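Local coordinates for protein lantibiotic dehydratase (Microbispora corallina, PDB 5EHK) that probably dehydrates serine and threonine residues of the NAI-107 precursor peptide in lantibiotic biosynthesis, working with glutamyl-tRNA, at residues R464-A469 and F676-R681; E474-I479 and A688-R693. All blocks are in the same frame, centred on the assembly; numbering follows the deposited sequence.

Contact 1: residues R464-A469 and F676-R681; sequences RLVAKA and FLPGVR
A buried, wholly apolar helix-on-strand contact: one face of helix 460-471 rests against strand 676-682 where the strand is interrupted at Pro678. Val466 and Ala469, three residues apart and so on the same face of the helix, meet Leu677 and Pro678. The backbones come nearest at Val466 and Pro678, with CA atoms 6.8 Å apart. Val466 works through one methyl. With CG1 anti to the backbone N (chi1 174°), CG2 is the branch left to meet the strand, and it touches Leu677 CD2 at 3.9 Å. Leu677 does not set out straight at the helix, but its end comes nearer and CD2 makes the touch. The same Val466 CG2 reaches Pro678 CD at 4.2 Å, while Ala469 CB lies 4.2 Å from Pro678 CB, so the proline ring is touched at two corners by successive turns of the helix. Ala467 and Lys468 pack on Pro675 and Glu720 of the second subunit. Trp668, in a loop, packs on both Val466 and Leu677. Ala469 also touches Ile477 of strand 476-479, the parallel neighbour of strand 676-682, whereas Leu677 leans on Leu691 of strand 685-693.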
# COMPACT_ATOMS: atom_id res chain seq x y z
N ARG A 464 -14.87 24.44 -0.24
CA ARG A 464 -15.81 25.57 -0.25
C ARG A 464 -15.18 26.83 0.32
O ARG A 464 -15.35 27.94 -0.22
CB ARG A 464 -17.06 25.24 0.54
CG ARG A 464 -18.10 24.47 -0.23
CD ARG A 464 -19.40 24.52 0.53
NE ARG A 464 -19.22 23.99 1.87
CZ ARG A 464 -19.29 22.70 2.18
NH1 ARG A 464 -19.60 21.80 1.24
NH2 ARG A 464 -19.09 22.30 3.43
N LEU A 465 -14.46 26.67 1.43
CA LEU A 465 -13.88 27.80 2.10
C LEU A 465 -12.97 28.52 1.13
O LEU A 465 -12.96 29.74 1.07
CB LEU A 465 -13.08 27.36 3.33
CG LEU A 465 -13.81 26.70 4.52
CD1 LEU A 465 -12.79 26.35 5.60
CD2 LEU A 465 -14.96 27.55 5.08
N VAL A 466 -12.23 27.74 0.36
CA VAL A 466 -11.27 28.29 -0.59
C VAL A 466 -11.97 28.95 -1.77
O VAL A 466 -11.60 30.05 -2.20
CB VAL A 466 -10.25 27.22 -1.06
CG1 VAL A 466 -9.34 27.76 -2.16
CG2 VAL A 466 -9.44 26.72 0.12
N ALA A 467 -13.02 28.29 -2.26
CA ALA A 467 -13.74 28.75 -3.44
C ALA A 467 -14.40 30.10 -3.19
O ALA A 467 -14.23 31.03 -3.98
CB ALA A 467 -14.79 27.72 -3.88
N LYS A 468 -15.20 30.18 -2.13
CA LYS A 468 -15.79 31.44 -1.69
C LYS A 468 -14.75 32.56 -1.53
O LYS A 468 -14.87 33.63 -2.14
CB LYS A 468 -16.55 31.24 -0.38
CG LYS A 468 -17.86 30.50 -0.55
CD LYS A 468 -18.56 30.34 0.79
CE LYS A 468 -17.77 29.41 1.74
NZ LYS A 468 -18.38 29.25 3.10
N ALA A 469 -13.69 32.28 -0.77
CA ALA A 469 -12.63 33.26 -0.57
C ALA A 469 -12.07 33.75 -1.90
O ALA A 469 -11.52 34.84 -1.96
CB ALA A 469 -11.53 32.71 0.32
N PHE A 676 -3.06 29.89 -4.58
CA PHE A 676 -3.22 30.69 -3.38
C PHE A 676 -4.15 30.01 -2.43
O PHE A 676 -5.22 29.55 -2.83
CB PHE A 676 -3.74 32.10 -3.67
CG PHE A 676 -4.10 32.88 -2.43
CD1 PHE A 676 -3.10 33.42 -1.62
CD2 PHE A 676 -5.43 33.06 -2.07
CE1 PHE A 676 -3.42 34.12 -0.46
CE2 PHE A 676 -5.76 33.76 -0.92
CZ PHE A 676 -4.75 34.29 -0.11
N LEU A 677 -3.73 29.98 -1.16
CA LEU A 677 -4.55 29.54 -0.03
C LEU A 677 -4.72 30.66 1.00
O LEU A 677 -3.73 31.23 1.48
CB LEU A 677 -3.92 28.32 0.64
CG LEU A 677 -4.08 27.00 -0.10
CD1 LEU A 677 -3.17 26.02 0.54
CD2 LEU A 677 -5.54 26.50 -0.07
N PRO A 678 -5.98 30.98 1.33
CA PRO A 678 -6.31 32.05 2.27
C PRO A 678 -5.79 31.73 3.66
O PRO A 678 -5.76 30.55 3.99
CB PRO A 678 -7.84 32.02 2.30
CG PRO A 678 -8.19 30.62 1.95
CD PRO A 678 -7.15 30.17 0.97
N GLY A 679 -5.37 32.74 4.43
CA GLY A 679 -5.12 32.57 5.85
C GLY A 679 -6.41 32.15 6.54
O GLY A 679 -7.49 32.52 6.10
N VAL A 680 -6.32 31.36 7.60
CA VAL A 680 -7.54 30.93 8.28
C VAL A 680 -7.60 31.49 9.70
O VAL A 680 -6.68 31.31 10.51
CB VAL A 680 -7.76 29.40 8.17
CG1 VAL A 680 -6.49 28.71 7.73
CG2 VAL A 680 -8.30 28.81 9.47
N ARG A 681 -8.68 32.21 9.99
CA ARG A 681 -8.81 32.87 11.28
C ARG A 681 -9.92 32.33 12.19
O ARG A 681 -11.05 32.12 11.77
CB ARG A 681 -8.94 34.38 11.09
CG ARG A 681 -8.80 35.18 12.38
CD ARG A 681 -8.34 36.59 12.08
NE ARG A 681 -9.33 37.34 11.31
CZ ARG A 681 -10.37 37.97 11.84
NH1 ARG A 681 -10.57 37.93 13.15
NH2 ARG A 681 -11.21 38.63 11.06

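Contact 2: residues E474-I479 and A688-R693; sequences EREIVI and AAPLWR
Pro690 packs its ring against the chain where it enters strand 476-479, meeting the Arg475 carbonyl and the Glu476 side chain. The ring's CG lies 3.6 Å from Arg475 O and its CB 3.7 Å from the same oxygen, which probably also accepts the N-H of Gly679. Glu476 comes in with its aliphatic part: CG, anti to the carbonyl carbon (chi1 -66°), touches Pro690 CG at 4.2 Å, and the chain runs on extended to a carboxylate that makes a weak, long ion pair with Arg681. Between the two segments runs strand 676-682, parallel to 476-479 and antiparallel to 685-693, so these are next-but-one strands, touching where both partner strands are interrupted, at Pro678 and Pro690, residues that have no N-H to give. Arg475, nearly straight beyond CG (chi3 162°), reaches the rim of Trp692, where NE lies 4.3 Å from CZ2, at the edge of the indole and near its plane. The guanidinium is held further out by a salt bridge to Glu768 and a hydrogen bond to Asn722 O. Trp692 NE1 gives a hydrogen bond to Trp721 O, and the Trp692 ring meets that of Phe676, the planes at about 40°.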
# COMPACT_ATOMS: atom_id res chain seq x y z
N GLU A 474 -10.88 37.62 -1.14
CA GLU A 474 -10.35 37.77 0.22
C GLU A 474 -9.11 36.89 0.50
O GLU A 474 -9.06 35.73 0.11
CB GLU A 474 -11.43 37.39 1.22
CG GLU A 474 -12.66 38.28 1.20
CD GLU A 474 -13.84 37.64 1.94
OE1 GLU A 474 -13.86 36.39 2.05
OE2 GLU A 474 -14.73 38.38 2.43
N ARG A 475 -8.13 37.44 1.22
CA ARG A 475 -6.91 36.70 1.53
C ARG A 475 -7.03 35.92 2.83
O ARG A 475 -6.12 35.18 3.18
CB ARG A 475 -5.76 37.68 1.72
CG ARG A 475 -5.40 38.43 0.50
CD ARG A 475 -4.61 39.65 0.89
NE ARG A 475 -3.87 40.19 -0.25
CZ ARG A 475 -3.09 41.25 -0.18
NH1 ARG A 475 -2.94 41.90 0.96
NH2 ARG A 475 -2.45 41.66 -1.26
N GLU A 476 -8.14 36.10 3.54
CA GLU A 476 -8.34 35.39 4.79
C GLU A 476 -9.79 34.98 4.83
O GLU A 476 -10.65 35.70 4.33
CB GLU A 476 -7.98 36.27 5.99
CG GLU A 476 -6.48 36.64 6.07
CD GLU A 476 -6.07 37.30 7.41
OE1 GLU A 476 -6.91 37.40 8.34
OE2 GLU A 476 -4.88 37.74 7.51
N ILE A 477 -10.06 33.82 5.39
CA ILE A 477 -11.42 33.34 5.54
C ILE A 477 -11.58 33.18 7.05
O ILE A 477 -10.59 32.98 7.74
CB ILE A 477 -11.64 32.02 4.74
CG1 ILE A 477 -13.12 31.69 4.59
CG2 ILE A 477 -10.90 30.82 5.35
CD1 ILE A 477 -13.83 32.40 3.43
N VAL A 478 -12.80 33.35 7.57
CA VAL A 478 -13.01 33.31 9.02
C VAL A 478 -13.86 32.12 9.42
O VAL A 478 -14.97 31.97 8.93
CB VAL A 478 -13.70 34.59 9.54
CG1 VAL A 478 -14.12 34.41 11.01
CG2 VAL A 478 -12.79 35.81 9.36
N ILE A 479 -13.35 31.30 10.32
CA ILE A 479 -14.07 30.10 10.74
C ILE A 479 -14.61 30.25 12.16
O ILE A 479 -13.98 30.85 13.03
CB ILE A 479 -13.19 28.83 10.62
CG1 ILE A 479 -12.02 28.85 11.61
CG2 ILE A 479 -12.65 28.69 9.20
CD1 ILE A 479 -11.18 27.57 11.60
N ALA A 688 -3.42 29.29 10.25
CA ALA A 688 -2.52 29.14 9.11
C ALA A 688 -2.45 30.48 8.42
O ALA A 688 -3.47 31.15 8.27
CB ALA A 688 -3.03 28.07 8.16
N ALA A 689 -1.25 30.88 8.02
CA ALA A 689 -1.01 32.13 7.31
C ALA A 689 -1.48 32.03 5.84
O ALA A 689 -1.69 30.94 5.32
CB ALA A 689 0.47 32.49 7.37
N PRO A 690 -1.69 33.18 5.18
CA PRO A 690 -2.03 33.10 3.76
C PRO A 690 -0.83 32.65 2.95
O PRO A 690 0.31 32.82 3.38
CB PRO A 690 -2.45 34.53 3.40
CG PRO A 690 -2.80 35.16 4.69
CD PRO A 690 -1.84 34.56 5.68
N LEU A 691 -1.10 32.09 1.77
CA LEU A 691 -0.16 31.22 1.07
C LEU A 691 -0.12 31.34 -0.46
O LEU A 691 -1.12 31.10 -1.13
CB LEU A 691 -0.57 29.81 1.41
CG LEU A 691 0.53 29.05 2.08
CD1 LEU A 691 -0.09 27.76 2.61
CD2 LEU A 691 1.59 28.82 1.01
N TRP A 692 1.05 31.65 -1.01
CA TRP A 692 1.20 31.74 -2.47
C TRP A 692 2.22 30.74 -3.01
O TRP A 692 3.39 30.79 -2.63
CB TRP A 692 1.63 33.15 -2.90
CG TRP A 692 0.55 34.17 -2.83
CD1 TRP A 692 -0.35 34.46 -3.80
CD2 TRP A 692 0.24 35.02 -1.72
NE1 TRP A 692 -1.20 35.45 -3.37
CE2 TRP A 692 -0.86 35.81 -2.10
CE3 TRP A 692 0.79 35.20 -0.45
CZ2 TRP A 692 -1.43 36.75 -1.25
CZ3 TRP A 692 0.23 36.12 0.39
CH2 TRP A 692 -0.87 36.90 -0.01
N ARG A 693 1.81 29.85 -3.91
CA ARG A 693 2.80 28.98 -4.54
C ARG A 693 3.57 29.80 -5.55
O ARG A 693 3.09 30.84 -5.97
CB ARG A 693 2.17 27.78 -5.25
CG ARG A 693 1.29 26.90 -4.37
CD ARG A 693 0.91 25.62 -5.12
NE ARG A 693 2.07 24.93 -5.65
CZ ARG A 693 2.38 23.68 -5.33
NH1 ARG A 693 1.59 23.00 -4.51
NH2 ARG A 693 3.46 23.12 -5.83

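Going from the N terminus, helix 460-471 brings the first segment of contact 1 and runs almost at once into strand 476-479, the first segment of contact 2. Some 200 residues later the chain returns with strand 676-682, which closes contact 1, and then doubles back as strand 685-693 to close contact 2. The two long loops therefore cross rather than nest, and the centres of the two contacts lie about 5 Å apart. Strand 676-682 joins them: Leu677 O probably accepts a hydrogen bond from Leu691 N, 2.8 Å away. Together they fix a helix-strand unit to an antiparallel strand pair, within the N-terminal lantibiotic dehydratase family region and near the second subunit.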